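Actin-related protein 8 (Homo sapiens, PDB 4FO0) binds ATP with low basal ATPase activity and serves in the INO80 chromatin-remodelling complex, which acts in transcription, replication and probably DNA repair. Local coordinates at residues A[296-308]-A[334-348]. Sequence-based numbering, arbitrary orientation.
Sequences FPYRECQLTNKMD and FQIRHPDSPALLYQF
Aromatic and apolar packing joins 296-308, the loop leading into helix 306-319 and its first turn, to 334-348, a beta hairpin whose strand 343-350 also pairs with 115-118. At one end Phe296, Phe334 and Phe348 cluster: Phe296 and Phe334 lie nearly parallel (10°) but slid apart, while Phe296 turns its edge to the Phe348 face, centroids 6.0 Å apart. Pro297 lies against Phe348 and Tyr346, its CD touching Phe348 CD1 (3.7 Å) and its CB Tyr346 CD1 (3.6 Å). Ile336 reaches over one face of Tyr298, CD1 3.8 Å from the ring centroid. Tyr298 CG lies opposite its backbone N (chi1 177°), and the ring extends toward the helix start, where OH hydrogen-bonds Asp308 OD1 at 2.8 Å. A phenylalanine here would probably deprive Asp308 OD1 of that bond, leaving its carboxylate held within 296-308 mainly through OD2, by Gln302 N. At the far end the His338 ring is sandwiched between Ile336 CG2 and Met307 CB, the latter 3.7 Å from its centroid. Asn305, the helix N-cap, accepts from Asp308 N through OD1 (3.0 Å). The hairpin of a three-stranded antiparallel sheet thus packs on a helix start within the actin fold, away from the nucleotide.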
ATOM      1  N   PHE A 296     -12.223 -12.518 -20.187  1.00 51.77           N
ATOM      2  CA  PHE A 296     -12.455 -11.125 -19.810  1.00 46.38           C
ATOM      3  C   PHE A 296     -12.876 -10.270 -21.003  1.00 47.85           C
ATOM      4  O   PHE A 296     -12.109 -10.101 -21.958  1.00 45.99           O
ATOM      5  CB  PHE A 296     -11.164 -10.574 -19.214  1.00 32.64           C
ATOM      6  CG  PHE A 296     -11.296  -9.217 -18.634  1.00 45.59           C
ATOM      7  CD1 PHE A 296     -12.232  -8.963 -17.634  1.00 42.60           C
ATOM      8  CD2 PHE A 296     -10.463  -8.187 -19.065  1.00 40.44           C
ATOM      9  CE1 PHE A 296     -12.343  -7.689 -17.078  1.00 43.67           C
ATOM     10  CE2 PHE A 296     -10.563  -6.923 -18.518  1.00 30.30           C
ATOM     11  CZ  PHE A 296     -11.504  -6.671 -17.518  1.00 27.31           C
ATOM     12  N   PRO A 297     -14.088  -9.703 -20.940  1.00 41.79           N
ATOM     13  CA  PRO A 297     -14.705  -9.148 -22.147  1.00 39.23           C
ATOM     14  C   PRO A 297     -14.060  -7.843 -22.614  1.00 58.05           C
ATOM     15  O   PRO A 297     -14.225  -7.475 -23.769  1.00 52.92           O
ATOM     16  CB  PRO A 297     -16.163  -8.922 -21.730  1.00 41.38           C
ATOM     17  CG  PRO A 297     -16.233  -9.227 -20.245  1.00 43.74           C
ATOM     18  CD  PRO A 297     -14.846  -9.350 -19.734  1.00 44.40           C
ATOM     19  N   TYR A 298     -13.342  -7.151 -21.737  1.00 51.62           N
ATOM     20  CA  TYR A 298     -12.632  -5.944 -22.150  1.00 45.47           C
ATOM     21  C   TYR A 298     -11.281  -6.331 -22.772  1.00 45.60           C
ATOM     22  O   TYR A 298     -10.249  -6.362 -22.107  1.00 55.05           O
ATOM     23  CB  TYR A 298     -12.463  -4.988 -20.966  1.00 44.33           C
ATOM     24  CG  TYR A 298     -11.681  -3.730 -21.269  1.00 62.84           C
ATOM     25  CD1 TYR A 298     -11.671  -3.178 -22.546  1.00 56.29           C
ATOM     26  CD2 TYR A 298     -10.934  -3.102 -20.278  1.00 47.86           C
ATOM     27  CE1 TYR A 298     -10.941  -2.029 -22.821  1.00 50.35           C
ATOM     28  CE2 TYR A 298     -10.210  -1.956 -20.546  1.00 39.99           C
ATOM     29  CZ  TYR A 298     -10.218  -1.422 -21.815  1.00 43.71           C
ATOM     30  OH  TYR A 298      -9.499  -0.278 -22.077  1.00 50.24           O
ATOM     31  N   ARG A 299     -11.247  -6.537 -24.052  1.00 36.62           N
ATOM     32  CA  ARG A 299     -10.131  -7.181 -24.634  1.00 40.64           C
ATOM     33  C   ARG A 299      -9.003  -6.272 -24.975  1.00 43.73           C
ATOM     34  O   ARG A 299      -7.948  -6.721 -25.260  1.00 55.57           O
ATOM     35  CB  ARG A 299     -10.557  -7.902 -25.878  1.00 42.86           C
ATOM     36  CG  ARG A 299     -11.285  -9.185 -25.626  1.00 59.62           C
ATOM     37  CD  ARG A 299     -12.592  -9.192 -26.362  1.00 72.33           C
ATOM     38  NE  ARG A 299     -13.545 -10.125 -25.783  1.00 99.89           N
ATOM     39  CZ  ARG A 299     -14.862 -10.021 -25.918  1.00108.97           C
ATOM     40  NH1 ARG A 299     -15.382  -9.012 -26.588  1.00103.66           N
ATOM     41  NH2 ARG A 299     -15.663 -10.910 -25.352  1.00 84.87           N
ATOM     42  N   GLU A 300      -9.199  -4.984 -24.951  1.00 59.43           N
ATOM     43  CA  GLU A 300      -8.118  -4.100 -25.293  1.00 51.46           C
ATOM     44  C   GLU A 300      -7.481  -3.447 -24.114  1.00 43.70           C
ATOM     45  O   GLU A 300      -6.827  -2.472 -24.248  1.00 53.85           O
ATOM     46  CB  GLU A 300      -8.603  -3.039 -26.238  1.00 68.53           C
ATOM     47  CG  GLU A 300     -10.059  -2.743 -26.067  1.00 61.28           C
ATOM     48  CD  GLU A 300     -10.893  -3.488 -27.054  1.00 91.73           C
ATOM     49  OE1 GLU A 300     -11.908  -4.094 -26.645  1.00 97.20           O
ATOM     50  OE2 GLU A 300     -10.493  -3.456 -28.226  1.00 75.52           O
ATOM     51  N   CYS A 301      -7.676  -4.030 -22.960  1.00 53.65           N
ATOM     52  CA  CYS A 301      -6.964  -3.712 -21.759  1.00 41.52           C
ATOM     53  C   CYS A 301      -5.479  -3.899 -21.877  1.00 46.74           C
ATOM     54  O   CYS A 301      -5.015  -4.782 -22.514  1.00 53.44           O
ATOM     55  CB  CYS A 301      -7.511  -4.590 -20.665  1.00 41.63           C
ATOM     56  SG  CYS A 301      -7.255  -4.092 -18.990  1.00 46.87           S
ATOM     57  N   GLN A 302      -4.742  -3.034 -21.231  1.00 38.93           N
ATOM     58  CA  GLN A 302      -3.279  -3.107 -21.169  1.00 48.67           C
ATOM     59  C   GLN A 302      -2.770  -2.674 -19.804  1.00 47.94           C
ATOM     60  O   GLN A 302      -3.238  -1.673 -19.256  1.00 47.45           O
ATOM     61  CB  GLN A 302      -2.639  -2.184 -22.185  1.00 40.44           C
ATOM     62  CG  GLN A 302      -3.131  -2.328 -23.588  1.00 53.49           C
ATOM     63  CD  GLN A 302      -2.674  -1.155 -24.431  1.00 78.41           C
ATOM     64  OE1 GLN A 302      -1.649  -1.234 -25.107  1.00 83.10           O
ATOM     65  NE2 GLN A 302      -3.415  -0.043 -24.368  1.00 60.25           N
ATOM     66  N   LEU A 303      -1.790  -3.403 -19.277  1.00 34.32           N
ATOM     67  CA  LEU A 303      -1.245  -3.115 -17.950  1.00 36.47           C
ATOM     68  C   LEU A 303      -0.394  -1.836 -17.907  1.00 46.48           C
ATOM     69  O   LEU A 303      -0.189  -1.248 -16.844  1.00 53.31           O
ATOM     70  CB  LEU A 303      -0.458  -4.314 -17.431  1.00 32.25           C
ATOM     71  CG  LEU A 303      -1.338  -5.530 -17.121  1.00 52.21           C
ATOM     72  CD1 LEU A 303      -0.508  -6.805 -16.912  1.00 37.81           C
ATOM     73  CD2 LEU A 303      -2.197  -5.253 -15.899  1.00 36.72           C
ATOM     74  N   THR A 304       0.084  -1.405 -19.069  1.00 39.36           N
ATOM     75  CA  THR A 304       0.880  -0.189 -19.183  1.00 43.06           C
ATOM     76  C   THR A 304       0.019   1.069 -19.175  1.00 41.95           C
ATOM     77  O   THR A 304       0.533   2.184 -19.196  1.00 58.51           O
ATOM     78  CB  THR A 304       1.661  -0.178 -20.506  1.00 49.75           C
ATOM     79  OG1 THR A 304       0.756  -0.411 -21.592  1.00 43.87           O
ATOM     80  CG2 THR A 304       2.718  -1.255 -20.506  1.00 41.49           C
ATOM     81  N   ASN A 305      -1.292   0.886 -19.160  1.00 37.59           N
ATOM     82  CA  ASN A 305      -2.214   1.992 -19.301  1.00 33.13           C
ATOM     83  C   ASN A 305      -2.869   2.389 -17.950  1.00 37.32           C
ATOM     84  O   ASN A 305      -3.501   1.579 -17.285  1.00 33.68           O
ATOM     85  CB  ASN A 305      -3.257   1.621 -20.360  1.00 37.61           C
ATOM     86  CG  ASN A 305      -4.302   2.695 -20.553  1.00 41.94           C
ATOM     87  OD1 ASN A 305      -5.254   2.825 -19.762  1.00 34.10           O
ATOM     88  ND2 ASN A 305      -4.135   3.479 -21.606  1.00 47.54           N
ATOM     89  N   LYS A 306      -2.703   3.643 -17.548  1.00 38.20           N
ATOM     90  CA  LYS A 306      -3.168   4.109 -16.241  1.00 35.54           C
ATOM     91  C   LYS A 306      -4.645   3.891 -15.987  1.00 38.60           C
ATOM     92  O   LYS A 306      -5.038   3.491 -14.884  1.00 44.12           O
ATOM     93  CB  LYS A 306      -2.845   5.592 -16.048  1.00 32.59           C
ATOM     94  CG  LYS A 306      -1.590   5.858 -15.251  1.00 29.86           C
ATOM     95  CD  LYS A 306      -0.562   6.661 -16.045  1.00 39.88           C
ATOM     96  CE  LYS A 306      -1.052   8.067 -16.346  1.00 41.94           C
ATOM     97  NZ  LYS A 306      -0.713   8.433 -17.753  1.00 44.33           N
ATOM     98  N   MET A 307      -5.463   4.182 -16.997  1.00 40.54           N
ATOM     99  CA  MET A 307      -6.914   4.060 -16.858  1.00 37.82           C
ATOM    100  C   MET A 307      -7.319   2.601 -16.632  1.00 35.59           C
ATOM    101  O   MET A 307      -8.147   2.306 -15.770  1.00 31.95           O
ATOM    102  CB  MET A 307      -7.642   4.647 -18.083  1.00 31.70           C
ATOM    103  CG  MET A 307      -7.572   6.173 -18.212  1.00 30.51           C
ATOM    104  SD  MET A 307      -8.406   7.002 -16.842  1.00 48.20           S
ATOM    105  CE  MET A 307      -6.993   7.497 -15.856  1.00 38.42           C
ATOM    106  N   ASP A 308      -6.732   1.705 -17.425  1.00 30.84           N
ATOM    107  CA  ASP A 308      -6.926   0.273 -17.290  1.00 30.51           C
ATOM    108  C   ASP A 308      -6.504  -0.208 -15.910  1.00 40.49           C
ATOM    109  O   ASP A 308      -7.198  -1.003 -15.265  1.00 41.33           O
ATOM    110  CB  ASP A 308      -6.112  -0.465 -18.351  1.00 31.39           C
ATOM    111  CG  ASP A 308      -6.646  -0.237 -19.756  1.00 46.68           C
ATOM    112  OD1 ASP A 308      -7.779   0.273 -19.881  1.00 42.44           O
ATOM    113  OD2 ASP A 308      -5.942  -0.575 -20.734  1.00 46.02           O
ATOM    114  N   PHE A 334     -19.750  -5.011 -14.600  1.00 39.49           N
ATOM    115  CA  PHE A 334     -18.937  -3.873 -14.221  1.00 42.69           C
ATOM    116  C   PHE A 334     -19.021  -2.790 -15.280  1.00 38.54           C
ATOM    117  O   PHE A 334     -19.370  -3.061 -16.435  1.00 33.18           O
ATOM    118  CB  PHE A 334     -17.484  -4.303 -13.982  1.00 38.86           C
ATOM    119  CG  PHE A 334     -16.760  -4.780 -15.221  1.00 33.23           C
ATOM    120  CD1 PHE A 334     -16.855  -6.098 -15.637  1.00 33.90           C
ATOM    121  CD2 PHE A 334     -15.953  -3.915 -15.947  1.00 27.79           C
ATOM    122  CE1 PHE A 334     -16.174  -6.545 -16.778  1.00 38.07           C
ATOM    123  CE2 PHE A 334     -15.264  -4.354 -17.085  1.00 31.07           C
ATOM    124  CZ  PHE A 334     -15.366  -5.672 -17.495  1.00 30.49           C
ATOM    125  N   GLN A 335     -18.698  -1.566 -14.877  1.00 41.94           N
ATOM    126  CA  GLN A 335     -18.697  -0.420 -15.786  1.00 44.94           C
ATOM    127  C   GLN A 335     -17.303  -0.022 -16.254  1.00 38.21           C
ATOM    128  O   GLN A 335     -16.310  -0.263 -15.573  1.00 52.26           O
ATOM    129  CB  GLN A 335     -19.329   0.786 -15.101  1.00 33.93           C
ATOM    130  CG  GLN A 335     -20.781   0.601 -14.724  1.00 37.25           C
ATOM    131  CD  GLN A 335     -21.416   1.896 -14.252  1.00 50.24           C
ATOM    132  OE1 GLN A 335     -20.808   2.966 -14.328  1.00 49.86           O
ATOM    133  NE2 GLN A 335     -22.645   1.806 -13.763  1.00 48.22           N
ATOM    134  N   ILE A 336     -17.227   0.599 -17.420  1.00 39.99           N
ATOM    135  CA  ILE A 336     -16.036   1.357 -17.761  1.00 37.79           C
ATOM    136  C   ILE A 336     -16.468   2.760 -18.167  1.00 37.76           C
ATOM    137  O   ILE A 336     -17.318   2.924 -19.021  1.00 40.89           O
ATOM    138  CB  ILE A 336     -15.227   0.734 -18.893  1.00 38.64           C
ATOM    139  CG1 ILE A 336     -14.945  -0.750 -18.618  1.00 41.86           C
ATOM    140  CG2 ILE A 336     -13.926   1.509 -19.059  1.00 29.78           C
ATOM    141  CD1 ILE A 336     -14.004  -1.404 -19.654  1.00 34.33           C
ATOM    142  N   ARG A 337     -15.893   3.765 -17.522  1.00 42.71           N
ATOM    143  CA  ARG A 337     -16.167   5.155 -17.848  1.00 34.04           C
ATOM    144  C   ARG A 337     -14.852   5.885 -18.093  1.00 38.66           C
ATOM    145  O   ARG A 337     -14.472   6.784 -17.343  1.00 43.66           O
ATOM    146  CB  ARG A 337     -16.942   5.823 -16.716  1.00 28.62           C
ATOM    147  CG  ARG A 337     -18.272   5.155 -16.432  1.00 32.91           C
ATOM    148  CD  ARG A 337     -19.080   5.940 -15.411  1.00 32.72           C
ATOM    149  NE  ARG A 337     -20.499   5.596 -15.452  1.00 52.66           N
ATOM    150  CZ  ARG A 337     -21.412   6.268 -16.154  1.00 55.37           C
ATOM    151  NH1 ARG A 337     -21.054   7.321 -16.872  1.00 49.42           N
ATOM    152  NH2 ARG A 337     -22.685   5.888 -16.140  1.00 46.31           N
ATOM    153  N   HIS A 338     -14.157   5.500 -19.153  1.00 34.63           N
ATOM    154  CA  HIS A 338     -12.906   6.153 -19.482  1.00 37.00           C
ATOM    155  C   HIS A 338     -13.109   7.385 -20.325  1.00 40.47           C
ATOM    156  O   HIS A 338     -14.086   7.496 -21.060  1.00 43.62           O
ATOM    157  CB  HIS A 338     -11.985   5.181 -20.194  1.00 39.30           C
ATOM    158  CG  HIS A 338     -11.476   4.100 -19.299  1.00 53.89           C
ATOM    159  ND1 HIS A 338     -10.729   3.036 -19.759  1.00 52.04           N
ATOM    160  CD2 HIS A 338     -11.609   3.923 -17.962  1.00 34.68           C
ATOM    161  CE1 HIS A 338     -10.428   2.247 -18.743  1.00 44.69           C
ATOM    162  NE2 HIS A 338     -10.954   2.759 -17.643  1.00 46.28           N
ATOM    163  N   PRO A 339     -12.176   8.327 -20.228  1.00 39.37           N
ATOM    164  CA  PRO A 339     -12.263   9.458 -21.155  1.00 41.64           C
ATOM    165  C   PRO A 339     -12.169   8.947 -22.602  1.00 44.10           C
ATOM    166  O   PRO A 339     -11.567   7.896 -22.835  1.00 44.06           O
ATOM    167  CB  PRO A 339     -11.040  10.313 -20.786  1.00 38.64           C
ATOM    168  CG  PRO A 339     -10.607   9.821 -19.419  1.00 41.48           C
ATOM    169  CD  PRO A 339     -10.961   8.365 -19.398  1.00 32.17           C
ATOM    170  N   ASP A 340     -12.775   9.654 -23.556  1.00 50.22           N
ATOM    171  CA  ASP A 340     -12.657   9.285 -24.972  1.00 43.72           C
ATOM    172  C   ASP A 340     -13.417   7.995 -25.305  1.00 49.44           C
ATOM    173  O   ASP A 340     -13.202   7.372 -26.346  1.00 47.97           O
ATOM    174  CB  ASP A 340     -11.182   9.147 -25.378  1.00 44.37           C
ATOM    175  CG  ASP A 340     -10.551  10.477 -25.817  1.00 60.40           C
ATOM    176  OD1 ASP A 340     -11.212  11.541 -25.707  1.00 49.88           O
ATOM    177  OD2 ASP A 340      -9.376  10.448 -26.269  1.00 60.79           O
ATOM    178  N   SER A 341     -14.299   7.592 -24.404  1.00 44.85           N
ATOM    179  CA  SER A 341     -15.169   6.456 -24.654  1.00 38.19           C
ATOM    180  C   SER A 341     -16.542   6.667 -24.011  1.00 37.40           C
ATOM    181  O   SER A 341     -16.755   7.626 -23.256  1.00 36.65           O
ATOM    182  CB  SER A 341     -14.528   5.151 -24.175  1.00 42.86           C
ATOM    183  OG  SER A 341     -13.998   5.298 -22.875  1.00 56.27           O
ATOM    184  N   PRO A 342     -17.491   5.792 -24.356  1.00 37.50           N
ATOM    185  CA  PRO A 342     -18.849   5.840 -23.798  1.00 37.41           C
ATOM    186  C   PRO A 342     -18.884   5.271 -22.393  1.00 35.90           C
ATOM    187  O   PRO A 342     -17.915   4.635 -21.998  1.00 43.30           O
ATOM    188  CB  PRO A 342     -19.651   4.961 -24.749  1.00 33.42           C
ATOM    189  CG  PRO A 342     -18.624   4.139 -25.495  1.00 33.94           C
ATOM    190  CD  PRO A 342     -17.369   4.889 -25.516  1.00 32.50           C
ATOM    191  N   ALA A 343     -19.956   5.513 -21.644  1.00 35.93           N
ATOM    192  CA  ALA A 343     -20.151   4.796 -20.376  1.00 40.25           C
ATOM    193  C   ALA A 343     -20.611   3.393 -20.721  1.00 40.74           C
ATOM    194  O   ALA A 343     -21.727   3.214 -21.222  1.00 48.35           O
ATOM    195  CB  ALA A 343     -21.185   5.491 -19.484  1.00 28.57           C
ATOM    196  N   LEU A 344     -19.743   2.414 -20.466  1.00 28.95           N
ATOM    197  CA  LEU A 344     -19.986   1.015 -20.823  1.00 33.41           C
ATOM    198  C   LEU A 344     -20.343   0.133 -19.638  1.00 38.60           C
ATOM    199  O   LEU A 344     -19.816   0.292 -18.532  1.00 42.10           O
ATOM    200  CB  LEU A 344     -18.759   0.438 -21.504  1.00 29.89           C
ATOM    201  CG  LEU A 344     -18.422   1.067 -22.846  1.00 40.40           C
ATOM    202  CD1 LEU A 344     -17.026   0.645 -23.258  1.00 49.10           C
ATOM    203  CD2 LEU A 344     -19.432   0.622 -23.889  1.00 42.97           C
ATOM    204  N   LEU A 345     -21.245  -0.806 -19.881  1.00 40.79           N
ATOM    205  CA  LEU A 345     -21.605  -1.799 -18.877  1.00 39.78           C
ATOM    206  C   LEU A 345     -21.392  -3.204 -19.426  1.00 44.82           C
ATOM    207  O   LEU A 345     -21.933  -3.549 -20.472  1.00 38.55           O
ATOM    208  CB  LEU A 345     -23.056  -1.642 -18.466  1.00 34.30           C
ATOM    209  CG  LEU A 345     -23.492  -2.709 -17.476  1.00 45.21           C
ATOM    210  CD1 LEU A 345     -22.880  -2.402 -16.126  1.00 32.66           C
ATOM    211  CD2 LEU A 345     -24.997  -2.763 -17.400  1.00 26.45           C
ATOM    212  N   TYR A 346     -20.599  -3.996 -18.705  1.00 41.03           N
ATOM    213  CA  TYR A 346     -20.233  -5.355 -19.097  1.00 38.14           C
ATOM    214  C   TYR A 346     -20.850  -6.424 -18.191  1.00 44.93           C
ATOM    215  O   TYR A 346     -20.763  -6.343 -16.959  1.00 40.44           O
ATOM    216  CB  TYR A 346     -18.720  -5.524 -19.020  1.00 35.14           C
ATOM    217  CG  TYR A 346     -17.942  -4.921 -20.161  1.00 37.82           C
ATOM    218  CD1 TYR A 346     -17.611  -5.688 -21.275  1.00 38.79           C
ATOM    219  CD2 TYR A 346     -17.492  -3.606 -20.110  1.00 35.48           C
ATOM    220  CE1 TYR A 346     -16.880  -5.161 -22.317  1.00 37.76           C
ATOM    221  CE2 TYR A 346     -16.760  -3.059 -21.162  1.00 36.38           C
ATOM    222  CZ  TYR A 346     -16.461  -3.843 -22.261  1.00 44.55           C
ATOM    223  OH  TYR A 346     -15.735  -3.327 -23.311  1.00 56.29           O
ATOM    224  N   GLN A 347     -21.465  -7.431 -18.805  1.00 43.43           N
ATOM    225  CA  GLN A 347     -21.805  -8.667 -18.099  1.00 43.00           C
ATOM    226  C   GLN A 347     -20.622  -9.619 -18.154  1.00 49.07           C
ATOM    227  O   GLN A 347     -19.976  -9.771 -19.197  1.00 44.88           O
ATOM    228  CB  GLN A 347     -22.988  -9.381 -18.757  1.00 46.34           C
ATOM    229  CG  GLN A 347     -24.216  -8.536 -18.956  1.00 48.70           C
ATOM    230  CD  GLN A 347     -24.699  -7.923 -17.666  1.00 56.81           C
ATOM    231  OE1 GLN A 347     -24.892  -8.615 -16.663  1.00 67.17           O
ATOM    232  NE2 GLN A 347     -24.890  -6.611 -17.677  1.00 51.15           N
ATOM    233  N   PHE A 348     -20.319 -10.273 -17.046  1.00 50.30           N
ATOM    234  CA  PHE A 348     -19.556 -11.504 -17.202  1.00 56.10           C
ATOM    235  C   PHE A 348     -19.537 -12.435 -16.026  1.00 42.71           C
ATOM    236  O   PHE A 348     -19.950 -12.087 -14.915  1.00 38.62           O
ATOM    237  CB  PHE A 348     -18.162 -11.270 -17.769  1.00 63.47           C
ATOM    238  CG  PHE A 348     -17.122 -11.023 -16.745  1.00 46.71           C
ATOM    239  CD1 PHE A 348     -15.837 -11.538 -16.922  1.00 60.49           C
ATOM    240  CD2 PHE A 348     -17.397 -10.248 -15.633  1.00 59.02           C
ATOM    241  CE1 PHE A 348     -14.849 -11.303 -15.994  1.00 59.11           C
ATOM    242  CE2 PHE A 348     -16.415 -10.009 -14.686  1.00 64.41           C
ATOM    243  CZ  PHE A 348     -15.140 -10.535 -14.869  1.00 62.54           C
TER